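Local coordinates for protein alpha-rhamnosidase (Dictyoglomus thermophilum, PDB 6I60) that probably hydrolyses terminal non-reducing alpha-L-rhamnose residues in alpha-L-rhamnosides, at residues A[35-40]-A[51-56]; A[67-72]-A[91-96]; A[97-102]-A[576-581]. All blocks are in the same frame, centred on the assembly; numbering follows the deposited sequence.

Interaction 1: residues A[35-40]-A[51-56]; sequences LKCEFT and PIFSWK
Ser-54 turns its hydroxyl back onto the neighbouring strand, where OG donates to Lys-36 O over 3.2 Å from above the carbonyl plane. With chi1 at 37° OG stays on the side of its own backbone N, which binds the same Lys-36 O at 2.9 Å, so two donors of one residue grip a single oxygen. On this side of the sheet Phe-39 inclines its ring toward Ile-52, CZ lying 3.8 Å from the branch methyl CG2, while helix 524-535 adds Ile-524 and Arg-528 beside the Phe-39 ring. Strands 35-37 and 52-56 run antiparallel within the N-terminal immunoglobulin-like domain, with Lys-36 and Ser-54 as a hydrogen-bonded pair and Cys-37 and Phe-53 as the next, non-hydrogen-bonded one. On the opposite face of the sheet, where Cys-37 and Phe-53 lie, Cys-37 SG makes an oblique sulfur-aromatic contact with Phe-53, 4.5 Å from the ring centroid; Trp-115 and Phe-135 also meet that ring edge-to-face. Where strand 35-37 ends, Glu-38 bends at chi2 (-59°) and crosses Pro-51 at about a right angle. Its OE2 accepts from Ile-52 N at 2.9 Å, and OE1 forms a salt bridge with Arg-528.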
ATOM      1  N   LEU A  35      19.141  -1.007  10.485  1.00 46.84           N
ATOM      2  CA  LEU A  35      18.910  -2.443  10.550  1.00 54.92           C
ATOM      3  C   LEU A  35      17.430  -2.710  10.797  1.00 57.38           C
ATOM      4  O   LEU A  35      16.856  -2.217  11.776  1.00 57.70           O
ATOM      5  CB  LEU A  35      19.772  -3.070  11.644  1.00 50.70           C
ATOM      6  CG  LEU A  35      21.199  -3.426  11.226  1.00 52.80           C
ATOM      7  CD1 LEU A  35      22.104  -2.206  11.305  1.00 54.73           C
ATOM      8  CD2 LEU A  35      21.734  -4.547  12.097  1.00 46.41           C
ATOM      9  N   LYS A  36      16.814  -3.488   9.913  1.00 50.04           N
ATOM     10  CA  LYS A  36      15.386  -3.761   9.969  1.00 52.12           C
ATOM     11  C   LYS A  36      15.153  -5.259  10.094  1.00 54.11           C
ATOM     12  O   LYS A  36      15.761  -6.052   9.369  1.00 54.71           O
ATOM     13  CB  LYS A  36      14.675  -3.219   8.724  1.00 52.32           C
ATOM     14  CG  LYS A  36      14.989  -1.765   8.409  1.00 59.20           C
ATOM     15  CD  LYS A  36      13.738  -0.991   8.026  1.00 55.93           C
ATOM     16  CE  LYS A  36      14.066   0.142   7.064  1.00 63.55           C
ATOM     17  NZ  LYS A  36      13.968  -0.291   5.640  1.00 62.13           N
ATOM     18  N   CYS A  37      14.281  -5.636  11.023  1.00 51.95           N
ATOM     19  CA  CYS A  37      13.753  -6.989  11.113  1.00 48.34           C
ATOM     20  C   CYS A  37      12.294  -6.954  10.686  1.00 47.83           C
ATOM     21  O   CYS A  37      11.516  -6.142  11.196  1.00 51.44           O
ATOM     22  CB  CYS A  37      13.883  -7.545  12.531  1.00 54.50           C
ATOM     23  SG  CYS A  37      13.092  -9.152  12.759  1.00 54.10           S
ATOM     24  N   GLU A  38      11.931  -7.826   9.744  1.00 49.30           N
ATOM     25  CA  GLU A  38      10.619  -7.783   9.100  1.00 53.23           C
ATOM     26  C   GLU A  38      10.367  -6.425   8.446  1.00 51.91           C
ATOM     27  O   GLU A  38       9.232  -5.943   8.407  1.00 53.30           O
ATOM     28  CB  GLU A  38       9.495  -8.123  10.084  1.00 50.49           C
ATOM     29  CG  GLU A  38       9.373  -9.606  10.398  1.00 55.68           C
ATOM     30  CD  GLU A  38       9.114 -10.442   9.160  1.00 58.91           C
ATOM     31  OE1 GLU A  38       7.930 -10.629   8.804  1.00 56.70           O
ATOM     32  OE2 GLU A  38      10.096 -10.907   8.542  1.00 58.71           O
ATOM     33  N   PHE A  39      11.435  -5.803   7.938  1.00 49.62           N
ATOM     34  CA  PHE A  39      11.360  -4.501   7.272  1.00 51.45           C
ATOM     35  C   PHE A  39      10.787  -3.432   8.199  1.00 51.54           C
ATOM     36  O   PHE A  39      10.020  -2.564   7.778  1.00 56.08           O
ATOM     37  CB  PHE A  39      10.556  -4.589   5.974  1.00 39.59           C
ATOM     38  CG  PHE A  39      11.086  -5.607   5.009  1.00 44.54           C
ATOM     39  CD1 PHE A  39      12.151  -5.303   4.178  1.00 34.73           C
ATOM     40  CD2 PHE A  39      10.525  -6.872   4.939  1.00 48.79           C
ATOM     41  CE1 PHE A  39      12.643  -6.238   3.291  1.00 38.07           C
ATOM     42  CE2 PHE A  39      11.013  -7.814   4.053  1.00 43.77           C
ATOM     43  CZ  PHE A  39      12.075  -7.497   3.230  1.00 44.92           C
ATOM     44  N   THR A  40      11.168  -3.492   9.474  1.00 45.10           N
ATOM     45  CA  THR A  40      10.713  -2.525  10.460  1.00 53.08           C
ATOM     46  C   THR A  40      11.800  -2.341  11.508  1.00 55.57           C
ATOM     47  O   THR A  40      12.437  -3.312  11.927  1.00 47.66           O
ATOM     48  CB  THR A  40       9.408  -2.972  11.129  1.00 53.78           C
ATOM     49  OG1 THR A  40       8.468  -3.370  10.124  1.00 58.37           O
ATOM     50  CG2 THR A  40       8.814  -1.836  11.958  1.00 44.56           C
ATOM     51  N   PRO A  51      12.147 -14.750  10.453  1.00 64.33           N
ATOM     52  CA  PRO A  51      11.959 -13.376   9.971  1.00 65.64           C
ATOM     53  C   PRO A  51      13.049 -12.973   8.988  1.00 58.01           C
ATOM     54  O   PRO A  51      14.052 -13.663   8.792  1.00 56.18           O
ATOM     55  CB  PRO A  51      12.017 -12.535  11.250  1.00 63.22           C
ATOM     56  CG  PRO A  51      12.795 -13.368  12.215  1.00 62.42           C
ATOM     57  CD  PRO A  51      12.454 -14.795  11.894  1.00 59.73           C
ATOM     58  N   ILE A  52      12.837 -11.817   8.364  1.00 56.78           N
ATOM     59  CA  ILE A  52      13.745 -11.278   7.359  1.00 61.29           C
ATOM     60  C   ILE A  52      14.566 -10.157   7.984  1.00 57.01           C
ATOM     61  O   ILE A  52      14.013  -9.257   8.631  1.00 52.74           O
ATOM     62  CB  ILE A  52      12.972 -10.775   6.127  1.00 56.62           C
ATOM     63  CG1 ILE A  52      12.122 -11.899   5.529  1.00 50.38           C
ATOM     64  CG2 ILE A  52      13.928 -10.208   5.090  1.00 52.35           C
ATOM     65  CD1 ILE A  52      12.921 -12.947   4.781  1.00 53.91           C
ATOM     66  N   PHE A  53      15.881 -10.209   7.793  1.00 52.14           N
ATOM     67  CA  PHE A  53      16.799  -9.192   8.288  1.00 55.61           C
ATOM     68  C   PHE A  53      17.371  -8.402   7.117  1.00 54.75           C
ATOM     69  O   PHE A  53      17.619  -8.959   6.043  1.00 47.97           O
ATOM     70  CB  PHE A  53      17.938  -9.821   9.098  1.00 61.70           C
ATOM     71  CG  PHE A  53      17.496 -10.427  10.401  1.00 60.58           C
ATOM     72  CD1 PHE A  53      17.414  -9.654  11.548  1.00 58.47           C
ATOM     73  CD2 PHE A  53      17.162 -11.769  10.479  1.00 61.95           C
ATOM     74  CE1 PHE A  53      17.008 -10.208  12.748  1.00 57.87           C
ATOM     75  CE2 PHE A  53      16.754 -12.330  11.675  1.00 62.88           C
ATOM     76  CZ  PHE A  53      16.678 -11.547  12.811  1.00 65.09           C
ATOM     77  N   SER A  54      17.584  -7.106   7.332  1.00 53.19           N
ATOM     78  CA  SER A  54      18.093  -6.235   6.284  1.00 51.69           C
ATOM     79  C   SER A  54      18.900  -5.110   6.912  1.00 49.81           C
ATOM     80  O   SER A  54      18.769  -4.815   8.103  1.00 43.85           O
ATOM     81  CB  SER A  54      16.956  -5.668   5.424  1.00 49.83           C
ATOM     82  OG  SER A  54      15.816  -5.378   6.214  1.00 48.23           O
ATOM     83  N   TRP A  55      19.738  -4.480   6.090  1.00 49.72           N
ATOM     84  CA  TRP A  55      20.590  -3.389   6.543  1.00 49.06           C
ATOM     85  C   TRP A  55      21.081  -2.606   5.335  1.00 47.71           C
ATOM     86  O   TRP A  55      21.104  -3.113   4.211  1.00 50.86           O
ATOM     87  CB  TRP A  55      21.779  -3.904   7.358  1.00 52.18           C
ATOM     88  CG  TRP A  55      22.584  -4.935   6.632  1.00 51.96           C
ATOM     89  CD1 TRP A  55      23.554  -4.710   5.698  1.00 51.11           C
ATOM     90  CD2 TRP A  55      22.481  -6.356   6.771  1.00 49.68           C
ATOM     91  NE1 TRP A  55      24.064  -5.905   5.250  1.00 51.38           N
ATOM     92  CE2 TRP A  55      23.423  -6.931   5.893  1.00 49.66           C
ATOM     93  CE3 TRP A  55      21.688  -7.199   7.554  1.00 44.49           C
ATOM     94  CZ2 TRP A  55      23.591  -8.307   5.777  1.00 49.21           C
ATOM     95  CZ3 TRP A  55      21.855  -8.562   7.437  1.00 47.52           C
ATOM     96  CH2 TRP A  55      22.801  -9.104   6.557  1.00 52.29           C
ATOM     97  N   LYS A  56      21.483  -1.363   5.589  1.00 49.30           N
ATOM     98  CA  LYS A  56      22.050  -0.481   4.581  1.00 47.85           C
ATOM     99  C   LYS A  56      23.528  -0.245   4.866  1.00 47.28           C
ATOM    100  O   LYS A  56      24.009  -0.455   5.983  1.00 48.53           O
ATOM    101  CB  LYS A  56      21.300   0.856   4.538  1.00 46.70           C
ATOM    102  CG  LYS A  56      19.823   0.722   4.212  1.00 43.78           C
ATOM    103  CD  LYS A  56      19.074   2.019   4.474  1.00 52.79           C
ATOM    104  CE  LYS A  56      17.608   1.903   4.075  1.00 51.78           C
ATOM    105  NZ  LYS A  56      17.448   1.583   2.629  1.00 53.57           N
TER

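Interaction 2: residues A[67-72]-A[91-96]; sequences TAYQVI and GKVLSS
The ring of Tyr-69 carries the isopropyl group of Val-93 on one face, with Val-93 CB 3.7 Å above the plane and displaced toward the rim in a CH-pi contact. At the ring's edge, in its plane, lies Ser-95 O, 3.7 Å from Tyr-69 CD2. A chi1 of 72° tucks the tyrosine ring in over its own backbone, alongside Val-93. Trp-55 also meets the tyrosine ring, their planes at about 50°. The amide of Gln-70 is a second flat group: CB and CG of its chain lie beside Gly-91 O, and its NE2 is hydrogen-bonded to Asp-89 OD1. The backbones behind Tyr-69 and Val-93 form a single antiparallel bridge, a hydrogen-bonded pair in which Tyr-69 N reaches Val-93 O at 3.0 Å and Val-93 N reaches Tyr-69 O at 2.7 Å. The loop after strand 88-89 thus borders the immunoglobulin-like sheet along strand 68-74, then breaks off in an inverse gamma turn centred on Leu-94. At the start of strand 68-74 a classic beta bulge puts Thr-67 and Ala-68 both opposite Trp-120 of strand 112-120. Lys-92, fully extended, passes over the methyl of Ala-68, CG to CB 3.8 Å; its ammonium group pairs with Asp-124 and makes a cation-pi contact with Trp-120. Leu-94 CD2 touches the same Ala-68 methyl.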
ATOM      1  N   THR A  67      30.991  -7.718   0.070  1.00 58.88           N
ATOM      2  CA  THR A  67      31.431  -9.044  -0.339  1.00 57.57           C
ATOM      3  C   THR A  67      31.156 -10.124   0.696  1.00 56.25           C
ATOM      4  O   THR A  67      31.144 -11.306   0.338  1.00 59.54           O
ATOM      5  CB  THR A  67      32.933  -9.039  -0.654  1.00 49.55           C
ATOM      6  OG1 THR A  67      33.664  -8.632   0.509  1.00 51.47           O
ATOM      7  CG2 THR A  67      33.229  -8.084  -1.797  1.00 51.85           C
ATOM      8  N   ALA A  68      30.936  -9.756   1.955  1.00 54.64           N
ATOM      9  CA  ALA A  68      30.655 -10.732   2.997  1.00 61.68           C
ATOM     10  C   ALA A  68      29.928 -10.042   4.141  1.00 60.04           C
ATOM     11  O   ALA A  68      30.080  -8.836   4.351  1.00 60.02           O
ATOM     12  CB  ALA A  68      31.938 -11.402   3.505  1.00 55.97           C
ATOM     13  N   TYR A  69      29.137 -10.821   4.876  1.00 58.11           N
ATOM     14  CA  TYR A  69      28.423 -10.320   6.041  1.00 56.33           C
ATOM     15  C   TYR A  69      28.434 -11.378   7.136  1.00 56.99           C
ATOM     16  O   TYR A  69      28.710 -12.555   6.892  1.00 60.16           O
ATOM     17  CB  TYR A  69      26.975  -9.924   5.701  1.00 50.29           C
ATOM     18  CG  TYR A  69      26.061 -11.101   5.428  1.00 56.07           C
ATOM     19  CD1 TYR A  69      25.349 -11.712   6.455  1.00 51.08           C
ATOM     20  CD2 TYR A  69      25.910 -11.600   4.142  1.00 59.02           C
ATOM     21  CE1 TYR A  69      24.520 -12.788   6.208  1.00 49.86           C
ATOM     22  CE2 TYR A  69      25.080 -12.674   3.885  1.00 58.39           C
ATOM     23  CZ  TYR A  69      24.390 -13.265   4.922  1.00 57.54           C
ATOM     24  OH  TYR A  69      23.564 -14.336   4.667  1.00 56.56           O
ATOM     25  N   GLN A  70      28.123 -10.941   8.353  1.00 51.83           N
ATOM     26  CA  GLN A  70      27.977 -11.845   9.488  1.00 53.35           C
ATOM     27  C   GLN A  70      27.037 -11.199  10.491  1.00 53.76           C
ATOM     28  O   GLN A  70      27.313 -10.098  10.973  1.00 55.43           O
ATOM     29  CB  GLN A  70      29.325 -12.148  10.144  1.00 58.32           C
ATOM     30  CG  GLN A  70      29.199 -12.970  11.419  1.00 60.72           C
ATOM     31  CD  GLN A  70      30.399 -12.827  12.330  1.00 59.08           C
ATOM     32  OE1 GLN A  70      31.401 -12.215  11.963  1.00 66.28           O
ATOM     33  NE2 GLN A  70      30.307 -13.399  13.525  1.00 57.33           N
ATOM     34  N   VAL A  71      25.937 -11.876  10.806  1.00 52.67           N
ATOM     35  CA  VAL A  71      24.954 -11.379  11.760  1.00 54.75           C
ATOM     36  C   VAL A  71      24.946 -12.307  12.965  1.00 58.41           C
ATOM     37  O   VAL A  71      24.966 -13.535  12.817  1.00 61.48           O
ATOM     38  CB  VAL A  71      23.555 -11.263  11.126  1.00 47.59           C
ATOM     39  CG1 VAL A  71      23.214 -12.511  10.338  1.00 59.94           C
ATOM     40  CG2 VAL A  71      22.505 -11.001  12.192  1.00 58.59           C
ATOM     41  N   ILE A  72      24.947 -11.721  14.157  1.00 60.66           N
ATOM     42  CA  ILE A  72      24.938 -12.462  15.410  1.00 57.19           C
ATOM     43  C   ILE A  72      23.611 -12.191  16.097  1.00 58.65           C
ATOM     44  O   ILE A  72      23.205 -11.030  16.227  1.00 58.88           O
ATOM     45  CB  ILE A  72      26.114 -12.050  16.311  1.00 61.70           C
ATOM     46  CG1 ILE A  72      27.429 -12.574  15.729  1.00 66.16           C
ATOM     47  CG2 ILE A  72      25.887 -12.532  17.734  1.00 57.82           C
ATOM     48  CD1 ILE A  72      28.541 -12.738  16.741  1.00 69.27           C
ATOM     49  N   GLY A  91      28.664 -16.522  10.949  1.00 57.54           N
ATOM     50  CA  GLY A  91      30.045 -16.446  10.533  1.00 48.51           C
ATOM     51  C   GLY A  91      30.164 -15.573   9.294  1.00 53.51           C
ATOM     52  O   GLY A  91      29.194 -14.985   8.811  1.00 58.99           O
ATOM     53  N   LYS A  92      31.388 -15.495   8.779  1.00 52.85           N
ATOM     54  CA  LYS A  92      31.651 -14.724   7.565  1.00 56.29           C
ATOM     55  C   LYS A  92      30.974 -15.412   6.386  1.00 56.72           C
ATOM     56  O   LYS A  92      31.505 -16.368   5.818  1.00 55.77           O
ATOM     57  CB  LYS A  92      33.151 -14.581   7.331  1.00 55.59           C
ATOM     58  CG  LYS A  92      33.506 -13.762   6.099  1.00 51.04           C
ATOM     59  CD  LYS A  92      34.968 -13.353   6.109  1.00 46.45           C
ATOM     60  CE  LYS A  92      35.425 -12.907   4.733  1.00 46.22           C
ATOM     61  NZ  LYS A  92      36.713 -12.169   4.805  1.00 48.67           N
ATOM     62  N   VAL A  93      29.791 -14.926   6.020  1.00 59.09           N
ATOM     63  CA  VAL A  93      29.039 -15.457   4.889  1.00 55.73           C
ATOM     64  C   VAL A  93      29.458 -14.704   3.633  1.00 63.61           C
ATOM     65  O   VAL A  93      29.255 -13.489   3.532  1.00 60.73           O
ATOM     66  CB  VAL A  93      27.526 -15.335   5.121  1.00 54.47           C
ATOM     67  CG1 VAL A  93      26.770 -15.667   3.845  1.00 55.64           C
ATOM     68  CG2 VAL A  93      27.092 -16.242   6.254  1.00 52.19           C
ATOM     69  N   LEU A  94      30.035 -15.424   2.675  1.00 60.78           N
ATOM     70  CA  LEU A  94      30.488 -14.829   1.419  1.00 58.13           C
ATOM     71  C   LEU A  94      29.280 -14.637   0.508  1.00 64.68           C
ATOM     72  O   LEU A  94      28.940 -15.496  -0.308  1.00 62.49           O
ATOM     73  CB  LEU A  94      31.551 -15.702   0.762  1.00 56.81           C
ATOM     74  CG  LEU A  94      32.741 -16.105   1.635  1.00 53.63           C
ATOM     75  CD1 LEU A  94      33.808 -16.786   0.795  1.00 49.82           C
ATOM     76  CD2 LEU A  94      33.316 -14.901   2.366  1.00 56.16           C
ATOM     77  N   SER A  95      28.624 -13.488   0.656  1.00 62.60           N
ATOM     78  CA  SER A  95      27.460 -13.156  -0.154  1.00 63.98           C
ATOM     79  C   SER A  95      27.299 -11.643  -0.170  1.00 62.61           C
ATOM     80  O   SER A  95      27.531 -10.979   0.843  1.00 61.02           O
ATOM     81  CB  SER A  95      26.188 -13.823   0.386  1.00 64.88           C
ATOM     82  OG  SER A  95      25.037 -13.032   0.136  1.00 53.26           O
ATOM     83  N   SER A  96      26.908 -11.110  -1.325  1.00 57.36           N
ATOM     84  CA  SER A  96      26.674  -9.682  -1.479  1.00 57.52           C
ATOM     85  C   SER A  96      25.269  -9.266  -1.062  1.00 59.52           C
ATOM     86  O   SER A  96      24.962  -8.070  -1.083  1.00 61.79           O
ATOM     87  CB  SER A  96      26.928  -9.261  -2.929  1.00 66.69           C
ATOM     88  OG  SER A  96      25.931  -9.780  -3.794  1.00 71.58           O
TER

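Interaction 3: residues A[97-102]-A[576-581]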
ATOM      1  N   GLU A  97      24.418 -10.216  -0.680  1.00 60.21           N
ATOM      2  CA  GLU A  97      23.041  -9.896  -0.334  1.00 61.80           C
ATOM      3  C   GLU A  97      22.965  -9.220   1.031  1.00 59.70           C
ATOM      4  O   GLU A  97      23.728  -9.542   1.947  1.00 59.87           O
ATOM      5  CB  GLU A  97      22.187 -11.163  -0.342  1.00 55.66           C
ATOM      6  CG  GLU A  97      21.795 -11.637  -1.732  1.00 66.90           C
ATOM      7  CD  GLU A  97      21.089 -10.561  -2.541  1.00 90.93           C
ATOM      8  OE1 GLU A  97      21.348 -10.464  -3.761  1.00 96.43           O
ATOM      9  OE2 GLU A  97      20.273  -9.812  -1.960  1.00 90.46           O
ATOM     10  N   GLN A  98      22.036  -8.269   1.160  1.00 61.51           N
ATOM     11  CA  GLN A  98      21.776  -7.590   2.427  1.00 55.63           C
ATOM     12  C   GLN A  98      20.345  -7.810   2.905  1.00 54.92           C
ATOM     13  O   GLN A  98      19.859  -7.070   3.766  1.00 44.63           O
ATOM     14  CB  GLN A  98      22.075  -6.094   2.313  1.00 55.21           C
ATOM     15  CG  GLN A  98      21.295  -5.373   1.230  1.00 57.32           C
ATOM     16  CD  GLN A  98      22.014  -4.136   0.728  1.00 61.14           C
ATOM     17  OE1 GLN A  98      22.339  -4.029  -0.454  1.00 64.25           O
ATOM     18  NE2 GLN A  98      22.271  -3.193   1.629  1.00 55.37           N
ATOM     19  N   VAL A  99      19.660  -8.810   2.355  1.00 55.60           N
ATOM     20  CA  VAL A  99      18.325  -9.211   2.789  1.00 57.75           C
ATOM     21  C   VAL A  99      18.376 -10.716   3.019  1.00 52.08           C
ATOM     22  O   VAL A  99      18.429 -11.494   2.058  1.00 54.31           O
ATOM     23  CB  VAL A  99      17.241  -8.843   1.766  1.00 59.39           C
ATOM     24  CG1 VAL A  99      15.906  -9.443   2.168  1.00 54.74           C
ATOM     25  CG2 VAL A  99      17.125  -7.335   1.632  1.00 44.58           C
ATOM     26  N   ILE A 100      18.373 -11.128   4.285  1.00 56.30           N
ATOM     27  CA  ILE A 100      18.619 -12.516   4.653  1.00 59.57           C
ATOM     28  C   ILE A 100      17.402 -13.086   5.368  1.00 58.55           C
ATOM     29  O   ILE A 100      16.660 -12.371   6.050  1.00 54.06           O
ATOM     30  CB  ILE A 100      19.878 -12.658   5.539  1.00 52.85           C
ATOM     31  CG1 ILE A 100      20.956 -11.663   5.108  1.00 49.22           C
ATOM     32  CG2 ILE A 100      20.416 -14.079   5.479  1.00 67.78           C
ATOM     33  CD1 ILE A 100      21.516 -11.924   3.727  1.00 52.57           C
ATOM     34  N   LYS A 101      17.203 -14.390   5.202  1.00 62.53           N
ATOM     35  CA  LYS A 101      16.189 -15.125   5.940  1.00 63.24           C
ATOM     36  C   LYS A 101      16.818 -15.752   7.178  1.00 62.15           C
ATOM     37  O   LYS A 101      17.924 -16.297   7.121  1.00 55.82           O
ATOM     38  CB  LYS A 101      15.556 -16.204   5.058  1.00 62.40           C
ATOM     39  CG  LYS A 101      14.650 -17.182   5.796  1.00 67.78           C
ATOM     40  CD  LYS A 101      14.590 -18.525   5.079  1.00 69.87           C
ATOM     41  CE  LYS A 101      13.356 -19.320   5.484  1.00 69.94           C
ATOM     42  NZ  LYS A 101      13.056 -20.425   4.527  1.00 58.55           N
ATOM     43  N   TYR A 102      16.106 -15.660   8.299  1.00 61.60           N
ATOM     44  CA  TYR A 102      16.617 -16.170   9.565  1.00 62.76           C
ATOM     45  C   TYR A 102      16.772 -17.684   9.517  1.00 63.72           C
ATOM     46  O   TYR A 102      15.895 -18.401   9.027  1.00 60.98           O
ATOM     47  CB  TYR A 102      15.679 -15.770  10.704  1.00 65.18           C
ATOM     48  CG  TYR A 102      16.030 -16.371  12.046  1.00 65.47           C
ATOM     49  CD1 TYR A 102      17.085 -15.872  12.796  1.00 65.30           C
ATOM     50  CD2 TYR A 102      15.298 -17.430  12.568  1.00 64.30           C
ATOM     51  CE1 TYR A 102      17.406 -16.413  14.024  1.00 65.04           C
ATOM     52  CE2 TYR A 102      15.612 -17.979  13.796  1.00 58.53           C
ATOM     53  CZ  TYR A 102      16.667 -17.465  14.520  1.00 59.59           C
ATOM     54  OH  TYR A 102      16.989 -18.002  15.745  1.00 60.41           O
ATOM     55  N   TYR A 576      12.898  -4.651  -4.359  1.00 50.83           N
ATOM     56  CA  TYR A 576      13.461  -4.856  -3.033  1.00 52.58           C
ATOM     57  C   TYR A 576      14.451  -6.008  -2.951  1.00 54.35           C
ATOM     58  O   TYR A 576      15.163  -6.108  -1.944  1.00 50.09           O
ATOM     59  CB  TYR A 576      12.347  -5.098  -2.004  1.00 45.78           C
ATOM     60  CG  TYR A 576      11.388  -3.942  -1.837  1.00 46.45           C
ATOM     61  CD1 TYR A 576      10.176  -3.920  -2.515  1.00 53.99           C
ATOM     62  CD2 TYR A 576      11.688  -2.880  -0.995  1.00 45.93           C
ATOM     63  CE1 TYR A 576       9.290  -2.866  -2.363  1.00 55.72           C
ATOM     64  CE2 TYR A 576      10.808  -1.821  -0.836  1.00 47.84           C
ATOM     65  CZ  TYR A 576       9.611  -1.820  -1.522  1.00 50.39           C
ATOM     66  OH  TYR A 576       8.731  -0.772  -1.373  1.00 49.10           O
ATOM     67  N   GLY A 577      14.524  -6.872  -3.957  1.00 57.67           N
ATOM     68  CA  GLY A 577      15.427  -8.010  -3.902  1.00 61.49           C
ATOM     69  C   GLY A 577      15.052  -9.044  -2.862  1.00 62.38           C
ATOM     70  O   GLY A 577      15.935  -9.589  -2.189  1.00 64.93           O
ATOM     71  N   ASP A 578      13.762  -9.324  -2.712  1.00 61.64           N
ATOM     72  CA  ASP A 578      13.257 -10.293  -1.741  1.00 57.86           C
ATOM     73  C   ASP A 578      12.831 -11.541  -2.510  1.00 64.59           C
ATOM     74  O   ASP A 578      11.662 -11.702  -2.862  1.00 64.08           O
ATOM     75  CB  ASP A 578      12.100  -9.709  -0.933  1.00 58.01           C
ATOM     76  CG  ASP A 578      11.636 -10.637   0.172  1.00 63.80           C
ATOM     77  OD1 ASP A 578      12.383 -11.578   0.507  1.00 70.53           O
ATOM     78  OD2 ASP A 578      10.526 -10.425   0.706  1.00 61.96           O
ATOM     79  N   LYS A 579      13.796 -12.426  -2.773  1.00 69.31           N
ATOM     80  CA  LYS A 579      13.493 -13.686  -3.439  1.00 66.15           C
ATOM     81  C   LYS A 579      12.737 -14.654  -2.541  1.00 65.05           C
ATOM     82  O   LYS A 579      12.170 -15.628  -3.047  1.00 65.84           O
ATOM     83  CB  LYS A 579      14.782 -14.343  -3.938  1.00 55.21           C
ATOM     84  CG  LYS A 579      15.806 -14.619  -2.846  1.00 67.74           C
ATOM     85  CD  LYS A 579      17.130 -15.093  -3.434  1.00 75.85           C
ATOM     86  CE  LYS A 579      17.275 -16.605  -3.331  1.00 77.05           C
ATOM     87  NZ  LYS A 579      18.215 -17.146  -4.355  1.00 62.64           N
ATOM     88  N   TYR A 580      12.709 -14.407  -1.230  1.00 60.09           N
ATOM     89  CA  TYR A 580      12.025 -15.317  -0.318  1.00 60.96           C
ATOM     90  C   TYR A 580      10.514 -15.263  -0.496  1.00 63.85           C
ATOM     91  O   TYR A 580       9.839 -16.289  -0.352  1.00 61.50           O
ATOM     92  CB  TYR A 580      12.405 -14.990   1.124  1.00 62.78           C
ATOM     93  CG  TYR A 580      13.892 -15.043   1.380  1.00 63.61           C
ATOM     94  CD1 TYR A 580      14.607 -13.889   1.666  1.00 68.68           C
ATOM     95  CD2 TYR A 580      14.581 -16.247   1.333  1.00 65.85           C
ATOM     96  CE1 TYR A 580      15.969 -13.933   1.900  1.00 71.22           C
ATOM     97  CE2 TYR A 580      15.941 -16.301   1.566  1.00 67.15           C
ATOM     98  CZ  TYR A 580      16.630 -15.141   1.850  1.00 67.99           C
ATOM     99  OH  TYR A 580      17.986 -15.189   2.083  1.00 78.19           O
ATOM    100  N   VAL A 581       9.964 -14.085  -0.806  1.00 58.53           N
ATOM    101  CA  VAL A 581       8.531 -13.987  -1.052  1.00 54.97           C
ATOM    102  C   VAL A 581       8.143 -14.698  -2.340  1.00 61.98           C
ATOM    103  O   VAL A 581       6.967 -15.023  -2.537  1.00 65.66           O
ATOM    104  CB  VAL A 581       8.086 -12.512  -1.082  1.00 57.14           C
ATOM    105  CG1 VAL A 581       8.365 -11.893  -2.442  1.00 60.46           C
ATOM    106  CG2 VAL A 581       6.611 -12.399  -0.731  1.00 59.23           C
TER
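Lys-101 CB stands over one face of the Tyr-580 ring, 3.6 Å from its centroid and offset toward the rim, in a CH-pi contact. The remaining lysine chain is extended, with CG anti to the backbone N (chi1 170°), and leads away from the ring to NZ, which binds a triethylene glycol molecule probably left from crystallisation. At the edge of the same ring, in its plane, Val-99 O approaches CE1 at 3.5 Å. The phenol runs across the strand at roughly a right angle, its outer end meeting the backbone between Val-99 and Lys-101, with Tyr-580 OH 3.3 Å from Lys-101 N. Replacing Tyr-580 by an alanine would probably leave the beta carbon of Lys-101 without its aromatic platform and open a gap between strand and helix. Apolar contact is sparser: Val-99 CG1 lies 4.5 Å from Tyr-580 CE1, and Ile-52 of the adjoining strand touches both residues. Val-99 also meets the turn's backbone in van der Waals contact, its CB 4.2 Å from Gly-577 O. Within 576-581 the turn is shaped by a weak capping bond, Tyr-580 N to Asp-578 OD1 at 3.3 Å, and by the positive phi of Gly-577 (68°), which favours glycine. The contact is an interdomain one: an edge strand of the N-terminal immunoglobulin-like domain lies against an inter-helix turn of the (alpha/alpha)6 barrel formed by the six-hairpin glycosidase domain.

Overall arrangement
Interactions 1 and 3 share one three-stranded antiparallel sheet, in which strand 52-56 lies between 35-37 and 99-101; their centres are about 9 Å apart. Phe-53 N meets Ile-100 O at 2.9 Å, a probable hydrogen bond, and Ile-52 CG2 packs 3.6 Å from Val-99 CG1. Interaction 2, about 15 Å between centres from interaction 1 and 14 Å from interaction 3, joins them through Tyr-69: its CD1 lies 3.6 Å from Trp-55 CH2, and its hydroxyl packs on Ile-100. Arg-528 of the glycosidase domain links interactions 1 and 3: besides Glu-38 it makes a long, weak ion pair with Asp-578. None of the three supplies the pocket of Tyr-656, Glu-659 and Leu-660 that holds 2-(2-ethoxyethoxy)ethanol.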